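Local coordinates for protein glutathione s-transferase S2 (Nilaparvata lugens, PDB 5H5L) that probably transfers glutathione onto electrophilic substrates as a sigma-class glutathione transferase, and acts as a glutathione-requiring prostaglandin D synthase, at residues Gln63-Ala68 and Thr94-Arg99; Ile18-Ser23 and Tyr155-Leu160. All blocks are in the same frame, centred on the assembly; numbering follows the deposited sequence.

Overall arrangement
Both contacts join the thioredoxin-like N-terminal domain to the all-helical C-terminal domain of one subunit, and their centres lie about 11 Å apart. Contact 1 (63-68 with 94-99) is the polar one: partly buried, it lies where glutathione binds and the second subunit approaches, and it works through hydroxyls, amides and charges. Contact 2 (18-23 with 155-160) is wholly buried, touches no other chain, and relies on ring and aliphatic packing. Helix 151-164 bridges them. Its Tyr-155 turns its hydroxyl to Ser-64 and Arg-99 of contact 1, while Ser-158, farther along the same helix, packs against helix 15-25 in contact 2.

Contact 1 (Gln63-Ala68 and Thr94-Arg99); sequences QSTAIA and TFNDFR. With GSH (glutathione), chain E; GSH (glutathione), chain C.
Thr-65 and Asn-96 approach from opposite directions, and one hydrogen bond joins them: Asn-96 ND2 donates to Thr-65 OG1 over 3.0 Å, bent to 138° and tilted from the amide plane. Their CA atoms stay 9.0 Å apart, so polar side-chain ends span a separation that the backbones do not close. While its nitrogen reaches across, the Asn-96 amide offers its oxygen to its own helix: Arg-99 NE lies 2.8 Å from Asn-96 OD1, in a weak bond, with a second weak one from NH2. The stronger partner of Arg-99 NH2 is Tyr-155 OH, which also bonds Ser-64 OG. Extended from CG to NE (chi2 178°), Arg-99 carries its guanidinium to the ligand, with NH2 3.8 Å from glutathione O11 (chain E), which lies at the edge of the guanidinium, near its plane.

The carboxylate to which O11 belongs is held directly by Ser-64. Its backbone N donates to O12 of this glutathione at 2.9 Å, and its OG to O11 at 2.7 Å; a small hydroxyl residue suits the first turn of helix 64-75, where both groups can face the anion. Gln-63, the N-cap, offers OE1 to glutathione N1 at 2.8 Å, while its NE2 bonds Asp-97 and Thr-94 of the second subunit. A leucine in place of Gln-63 would probably leave N1 without this acceptor and those two side chains without their amide donor. Reciprocally, Asp-97 OD1 and OD2 accept from N1 of the other glutathione (chain C), each at 3.0 Å.

The chemistry implies a site shared across the dimer: a helix start and a nearby arginine probably favour the ligand's carboxylate, while an aspartate from the partner subunit probably steadies its amino group.

Contact 2 (Ile18-Ser23 and Tyr155-Leu160); sequences IRWMLS and YFISIL
The indole of Trp-20 has Ser-158 CB over one face and Ile-157 CG2 at its edge, near the ring plane. The serine carbon stands 3.6 Å from the centroid of the six-membered ring and only 11° off the ring normal, a CH-pi contact almost over the centre of the benzene ring, with CE3 and CD2 the nearest ring atoms. Backbone joins in: Ser-158 N is 3.6 Å from Trp-20 CZ3, and the CA atoms of Trp-20 and Ser-158 come within 7.6 Å. A serine suits this place because its short side chain lets the flat ring lie close upon the helix. At the edge, Ile-157 CG2 touches Trp-20 CZ3 at 4.0 Å; the rest of that isoleucine leads away from the ring.

The polar atoms of the pair look elsewhere. Ser-158 OG stands between its backbone N and carbonyl carbon (chi1 69°), a setting that turns it back to its own helix, where the carbonyl oxygens of Ile-154 and Tyr-155 are both near enough to take its one proton, and leaves the methylene to meet the indole. Trp-20 NE1 bonds Glu-16 one turn earlier, satisfying the N-H and helping to fix how the ring is turned.

Helix 15-25 is the first of the thioredoxin-like domain, and here it plants one large aromatic against the C-terminal helical domain. Val-184 and Val-185 of helix 175-185 and Ile-190 and Ile-194 of helix 188-196 also touch the indole, and its ring meets that of Trp-193. Ile-18 and Arg-19 pack instead on Leu-6 of strand 4-9, placing helix 15-25 between the sheet and the helical bundle.

Contact 1 (Gln63-Ala68 and Thr94-Arg99)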
loop_
_atom_site.group_PDB
_atom_site.type_symbol
_atom_site.label_atom_id
_atom_site.label_comp_id
_atom_site.label_asym_id
_atom_site.label_seq_id
_atom_site.Cartn_x
_atom_site.Cartn_y
_atom_site.Cartn_z
ATOM N N GLN B 63 -5.506 -8.234 1.387
ATOM C CA GLN B 63 -4.781 -6.986 1.616
ATOM C C GLN B 63 -5.178 -6.291 2.906
ATOM O O GLN B 63 -6.234 -5.661 2.986
ATOM C CB GLN B 63 -4.949 -6.045 0.416
ATOM C CG GLN B 63 -4.279 -6.671 -0.808
ATOM C CD GLN B 63 -2.761 -6.853 -0.618
ATOM O OE1 GLN B 63 -2.126 -6.184 0.203
ATOM N NE2 GLN B 63 -2.189 -7.765 -1.378
ATOM N N SER B 64 -4.275 -6.358 3.894
ATOM C CA SER B 64 -4.553 -5.876 5.244
ATOM C C SER B 64 -4.894 -4.393 5.245
ATOM O O SER B 64 -5.820 -3.968 5.944
ATOM C CB SER B 64 -3.352 -6.136 6.160
ATOM O OG SER B 64 -2.215 -5.401 5.737
ATOM N N THR B 65 -4.165 -3.595 4.461
ATOM C CA THR B 65 -4.431 -2.157 4.438
ATOM C C THR B 65 -5.792 -1.851 3.815
ATOM O O THR B 65 -6.561 -1.052 4.366
ATOM C CB THR B 65 -3.326 -1.403 3.692
ATOM O OG1 THR B 65 -2.046 -1.683 4.276
ATOM C CG2 THR B 65 -3.521 0.090 3.783
ATOM N N ALA B 66 -6.096 -2.458 2.652
ATOM C CA ALA B 66 -7.380 -2.211 2.000
ATOM C C ALA B 66 -8.532 -2.574 2.924
ATOM O O ALA B 66 -9.559 -1.862 2.990
ATOM C CB ALA B 66 -7.483 -3.015 0.692
ATOM N N ILE B 67 -8.396 -3.704 3.606
ATOM C CA ILE B 67 -9.463 -4.174 4.494
ATOM C C ILE B 67 -9.586 -3.263 5.706
ATOM O O ILE B 67 -10.692 -2.889 6.108
ATOM C CB ILE B 67 -9.181 -5.624 4.913
ATOM C CG1 ILE B 67 -9.249 -6.554 3.699
ATOM C CG2 ILE B 67 -10.137 -6.049 6.054
ATOM C CD1 ILE B 67 -8.699 -7.945 3.924
ATOM N N ALA B 68 -8.453 -2.868 6.293
ATOM C CA ALA B 68 -8.494 -1.965 7.445
ATOM C C ALA B 68 -9.211 -0.658 7.116
ATOM O O ALA B 68 -10.010 -0.153 7.927
ATOM C CB ALA B 68 -7.070 -1.704 7.925
ATOM N N THR B 94 3.417 5.100 4.053
ATOM C CA THR B 94 4.775 5.339 4.510
ATOM C C THR B 94 5.172 4.327 5.577
ATOM O O THR B 94 6.277 3.783 5.539
ATOM C CB THR B 94 4.881 6.780 5.007
ATOM O OG1 THR B 94 4.724 7.630 3.863
ATOM C CG2 THR B 94 6.224 7.056 5.645
ATOM N N PHE B 95 4.282 4.058 6.533
ATOM C CA PHE B 95 4.526 3.012 7.516
ATOM C C PHE B 95 4.778 1.675 6.824
ATOM O O PHE B 95 5.641 0.896 7.239
ATOM C CB PHE B 95 3.334 2.901 8.467
ATOM C CG PHE B 95 3.466 1.830 9.484
ATOM C CD1 PHE B 95 4.472 1.871 10.418
ATOM C CD2 PHE B 95 2.549 0.795 9.538
ATOM C CE1 PHE B 95 4.580 0.896 11.354
ATOM C CE2 PHE B 95 2.655 -0.208 10.496
ATOM C CZ PHE B 95 3.651 -0.158 11.403
ATOM N N ASN B 96 4.048 1.397 5.746
ATOM C CA ASN B 96 4.251 0.108 5.085
ATOM C C ASN B 96 5.590 0.076 4.352
ATOM O O ASN B 96 6.226 -0.974 4.311
ATOM C CB ASN B 96 3.088 -0.204 4.151
ATOM C CG ASN B 96 1.810 -0.613 4.920
ATOM O OD1 ASN B 96 1.868 -1.085 6.052
ATOM N ND2 ASN B 96 0.674 -0.423 4.304
ATOM N N ASP B 97 6.063 1.221 3.839
ATOM C CA ASP B 97 7.413 1.297 3.302
ATOM C C ASP B 97 8.423 0.978 4.394
ATOM O O ASP B 97 9.363 0.208 4.181
ATOM C CB ASP B 97 7.701 2.692 2.755
ATOM C CG ASP B 97 7.081 2.954 1.415
ATOM O OD1 ASP B 97 6.671 1.995 0.729
ATOM O OD2 ASP B 97 7.015 4.151 1.044
ATOM N N PHE B 98 8.231 1.555 5.582
ATOM C CA PHE B 98 9.095 1.231 6.721
ATOM C C PHE B 98 9.091 -0.255 6.986
ATOM O O PHE B 98 10.150 -0.888 7.101
ATOM C CB PHE B 98 8.644 1.943 7.985
ATOM C CG PHE B 98 9.190 1.319 9.249
ATOM C CD1 PHE B 98 10.535 1.438 9.567
ATOM C CD2 PHE B 98 8.383 0.599 10.093
ATOM C CE1 PHE B 98 11.049 0.866 10.733
ATOM C CE2 PHE B 98 8.882 0.028 11.250
ATOM C CZ PHE B 98 10.233 0.162 11.565
ATOM N N ARG B 99 7.901 -0.846 7.086
ATOM C CA ARG B 99 7.910 -2.220 7.564
ATOM C C ARG B 99 8.420 -3.187 6.515
ATOM O O ARG B 99 8.768 -4.322 6.864
ATOM C CB ARG B 99 6.545 -2.619 8.110
ATOM C CG ARG B 99 5.516 -2.979 7.171
ATOM C CD ARG B 99 4.254 -3.386 7.986
ATOM N NE ARG B 99 3.053 -3.338 7.147
ATOM C CZ ARG B 99 2.803 -4.210 6.177
ATOM N NH1 ARG B 99 3.671 -5.191 5.946
ATOM N NH2 ARG B 99 1.701 -4.100 5.432
HETATM N N1 GSH E . 0.378 -6.776 1.206
HETATM C CA1 GSH E . -0.143 -7.941 1.910
HETATM C C1 GSH E . -1.041 -7.464 3.064
HETATM O O11 GSH E . -0.809 -6.339 3.613
HETATM O O12 GSH E . -2.003 -8.177 3.481
HETATM C CB1 GSH E . 1.036 -8.734 2.537
HETATM C CG1 GSH E . 0.482 -10.058 3.037
HETATM C CD1 GSH E . 1.662 -10.957 3.529
HETATM O OE1 GSH E . 2.791 -10.624 3.402
HETATM N N2 GSH E . 1.333 -12.239 4.160
HETATM C CA2 GSH E . 2.422 -13.078 4.647
HETATM C C2 GSH E . 2.256 -14.476 4.079
HETATM O O2 GSH E . 1.193 -14.840 3.702
HETATM C CB2 GSH E . 2.292 -13.158 6.151
HETATM S SG2 GSH E . 2.381 -11.530 6.888
HETATM N N3 GSH E . 3.410 -15.360 4.058
HETATM C CA3 GSH E . 3.264 -16.724 3.558
HETATM C C3 GSH E . 3.815 -16.829 2.150
HETATM O O31 GSH E . 4.252 -15.820 1.550
HETATM O O32 GSH E . 3.821 -17.950 1.616
HETATM N N1 GSH C . 5.624 3.584 -1.579
HETATM C CA1 GSH C . 6.251 4.685 -2.295
HETATM C C1 GSH C . 5.309 5.238 -3.362
HETATM O O11 GSH C . 5.341 6.451 -3.735
HETATM O O12 GSH C . 4.528 4.403 -3.892
HETATM C CB1 GSH C . 7.480 4.124 -3.060
HETATM C CG1 GSH C . 8.284 5.319 -3.543
HETATM C CD1 GSH C . 9.634 4.827 -4.122
HETATM O OE1 GSH C . 9.986 3.703 -4.036
HETATM N N2 GSH C . 10.400 5.868 -4.790
HETATM C CA2 GSH C . 11.674 5.617 -5.429
HETATM C C2 GSH C . 12.699 6.643 -4.952
HETATM O O2 GSH C . 12.381 7.723 -4.585
HETATM C CB2 GSH C . 11.498 5.900 -6.905
HETATM S SG2 GSH C . 10.189 4.946 -7.705
HETATM N N3 GSH C . 14.093 6.255 -5.056
HETATM C CA3 GSH C . 15.156 7.179 -4.715
HETATM C C3 GSH C . 15.685 6.904 -3.329
HETATM O O31 GSH C . 16.694 7.557 -2.973
HETATM O O32 GSH C . 15.127 6.055 -2.584
#

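Contact 2 (Ile18-Ser23 and Tyr155-Leu160)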
loop_
_atom_site.group_PDB
_atom_site.type_symbol
_atom_site.label_atom_id
_atom_site.label_comp_id
_atom_site.label_asym_id
_atom_site.label_seq_id
_atom_site.Cartn_x
_atom_site.Cartn_y
_atom_site.Cartn_z
ATOM N N ILE B 18 -6.821 -6.266 11.408
ATOM C CA ILE B 18 -8.193 -6.584 11.031
ATOM C C ILE B 18 -8.983 -7.063 12.245
ATOM O O ILE B 18 -10.137 -6.666 12.454
ATOM C CB ILE B 18 -8.189 -7.626 9.898
ATOM C CG1 ILE B 18 -7.497 -7.062 8.647
ATOM C CG2 ILE B 18 -9.616 -8.020 9.546
ATOM C CD1 ILE B 18 -7.077 -8.091 7.653
ATOM N N ARG B 19 -8.368 -7.899 13.087
ATOM C CA ARG B 19 -9.043 -8.313 14.318
ATOM C C ARG B 19 -9.392 -7.112 15.191
ATOM O O ARG B 19 -10.504 -7.028 15.738
ATOM C CB ARG B 19 -8.165 -9.305 15.092
ATOM C CG ARG B 19 -7.875 -10.629 14.375
ATOM C CD ARG B 19 -6.739 -11.400 15.051
ATOM N NE ARG B 19 -6.359 -12.641 14.379
ATOM C CZ ARG B 19 -5.112 -13.037 14.172
ATOM N NH1 ARG B 19 -4.084 -12.290 14.564
ATOM N NH2 ARG B 19 -4.877 -14.183 13.547
ATOM N N TRP B 20 -8.458 -6.164 15.342
ATOM C CA TRP B 20 -8.765 -4.991 16.152
ATOM C C TRP B 20 -9.883 -4.176 15.538
ATOM O O TRP B 20 -10.746 -3.671 16.256
ATOM C CB TRP B 20 -7.538 -4.085 16.348
ATOM C CG TRP B 20 -6.481 -4.642 17.268
ATOM C CD1 TRP B 20 -6.331 -5.938 17.646
ATOM C CD2 TRP B 20 -5.421 -3.910 17.922
ATOM N NE1 TRP B 20 -5.246 -6.067 18.487
ATOM C CE2 TRP B 20 -4.673 -4.837 18.665
ATOM C CE3 TRP B 20 -5.029 -2.570 17.931
ATOM C CZ2 TRP B 20 -3.573 -4.478 19.406
ATOM C CZ3 TRP B 20 -3.927 -2.211 18.678
ATOM C CH2 TRP B 20 -3.226 -3.159 19.419
ATOM N N MET B 21 -9.871 -3.993 14.214
ATOM C CA MET B 21 -10.933 -3.208 13.578
ATOM C C MET B 21 -12.290 -3.890 13.734
ATOM O O MET B 21 -13.308 -3.230 13.987
ATOM C CB MET B 21 -10.611 -2.987 12.099
ATOM C CG MET B 21 -9.514 -1.947 11.828
ATOM S SD MET B 21 -9.826 -0.366 12.594
ATOM C CE MET B 21 -11.353 0.088 11.878
ATOM N N LEU B 22 -12.324 -5.196 13.586
ATOM C CA LEU B 22 -13.597 -5.903 13.744
ATOM C C LEU B 22 -14.063 -5.837 15.196
ATOM O O LEU B 22 -15.259 -5.661 15.461
ATOM C CB LEU B 22 -13.446 -7.345 13.284
ATOM C CG LEU B 22 -13.273 -7.559 11.770
ATOM C CD1 LEU B 22 -12.864 -8.954 11.527
ATOM C CD2 LEU B 22 -14.578 -7.280 11.067
ATOM N N SER B 23 -13.114 -5.879 16.135
ATOM C CA SER B 23 -13.449 -5.719 17.553
ATOM C C SER B 23 -13.964 -4.323 17.819
ATOM O O SER B 23 -15.030 -4.144 18.420
ATOM C CB SER B 23 -12.227 -6.016 18.408
ATOM O OG SER B 23 -11.876 -7.367 18.266
ATOM N N TYR B 155 -4.184 0.409 12.770
ATOM C CA TYR B 155 -3.268 -0.401 11.983
ATOM C C TYR B 155 -1.837 -0.229 12.483
ATOM O O TYR B 155 -1.115 -1.205 12.695
ATOM C CB TYR B 155 -3.417 0.015 10.517
ATOM C CG TYR B 155 -2.711 -0.837 9.501
ATOM C CD1 TYR B 155 -3.390 -1.859 8.840
ATOM C CD2 TYR B 155 -1.389 -0.586 9.145
ATOM C CE1 TYR B 155 -2.768 -2.623 7.867
ATOM C CE2 TYR B 155 -0.761 -1.352 8.187
ATOM C CZ TYR B 155 -1.471 -2.374 7.551
ATOM O OH TYR B 155 -0.842 -3.136 6.603
ATOM N N PHE B 156 -1.431 1.019 12.691
ATOM C CA PHE B 156 -0.067 1.360 13.110
ATOM C C PHE B 156 0.285 0.696 14.448
ATOM O O PHE B 156 1.296 -0.019 14.565
ATOM C CB PHE B 156 -0.014 2.890 13.160
ATOM C CG PHE B 156 1.293 3.505 13.593
ATOM C CD1 PHE B 156 2.451 3.346 12.858
ATOM C CD2 PHE B 156 1.320 4.363 14.673
ATOM C CE1 PHE B 156 3.645 3.990 13.262
ATOM C CE2 PHE B 156 2.481 4.996 15.044
ATOM C CZ PHE B 156 3.627 4.810 14.351
ATOM N N ILE B 157 -0.561 0.887 15.451
ATOM C CA ILE B 157 -0.294 0.379 16.810
ATOM C C ILE B 157 -0.368 -1.137 16.872
ATOM O O ILE B 157 0.456 -1.785 17.530
ATOM C CB ILE B 157 -1.268 1.034 17.817
ATOM C CG1 ILE B 157 -1.058 2.530 17.909
ATOM C CG2 ILE B 157 -1.051 0.465 19.215
ATOM C CD1 ILE B 157 0.397 2.921 18.120
ATOM N N SER B 158 -1.327 -1.749 16.168
ATOM C CA SER B 158 -1.409 -3.205 16.219
ATOM C C SER B 158 -0.149 -3.832 15.657
ATOM O O SER B 158 0.347 -4.826 16.198
ATOM C CB SER B 158 -2.654 -3.701 15.474
ATOM O OG SER B 158 -2.504 -3.481 14.087
ATOM N N ILE B 159 0.415 -3.246 14.586
ATOM C CA ILE B 159 1.622 -3.801 14.000
ATOM C C ILE B 159 2.855 -3.431 14.828
ATOM O O ILE B 159 3.758 -4.253 14.995
ATOM C CB ILE B 159 1.724 -3.358 12.524
ATOM C CG1 ILE B 159 0.613 -4.082 11.728
ATOM C CG2 ILE B 159 3.078 -3.659 11.942
ATOM C CD1 ILE B 159 0.472 -3.674 10.302
ATOM N N LEU B 160 2.920 -2.217 15.381
ATOM C CA LEU B 160 4.053 -1.874 16.252
ATOM C C LEU B 160 4.120 -2.789 17.475
ATOM O O LEU B 160 5.210 -3.147 17.938
ATOM C CB LEU B 160 3.967 -0.421 16.704
ATOM C CG LEU B 160 4.301 0.642 15.673
ATOM C CD1 LEU B 160 4.305 1.988 16.318
ATOM C CD2 LEU B 160 5.638 0.396 14.994
#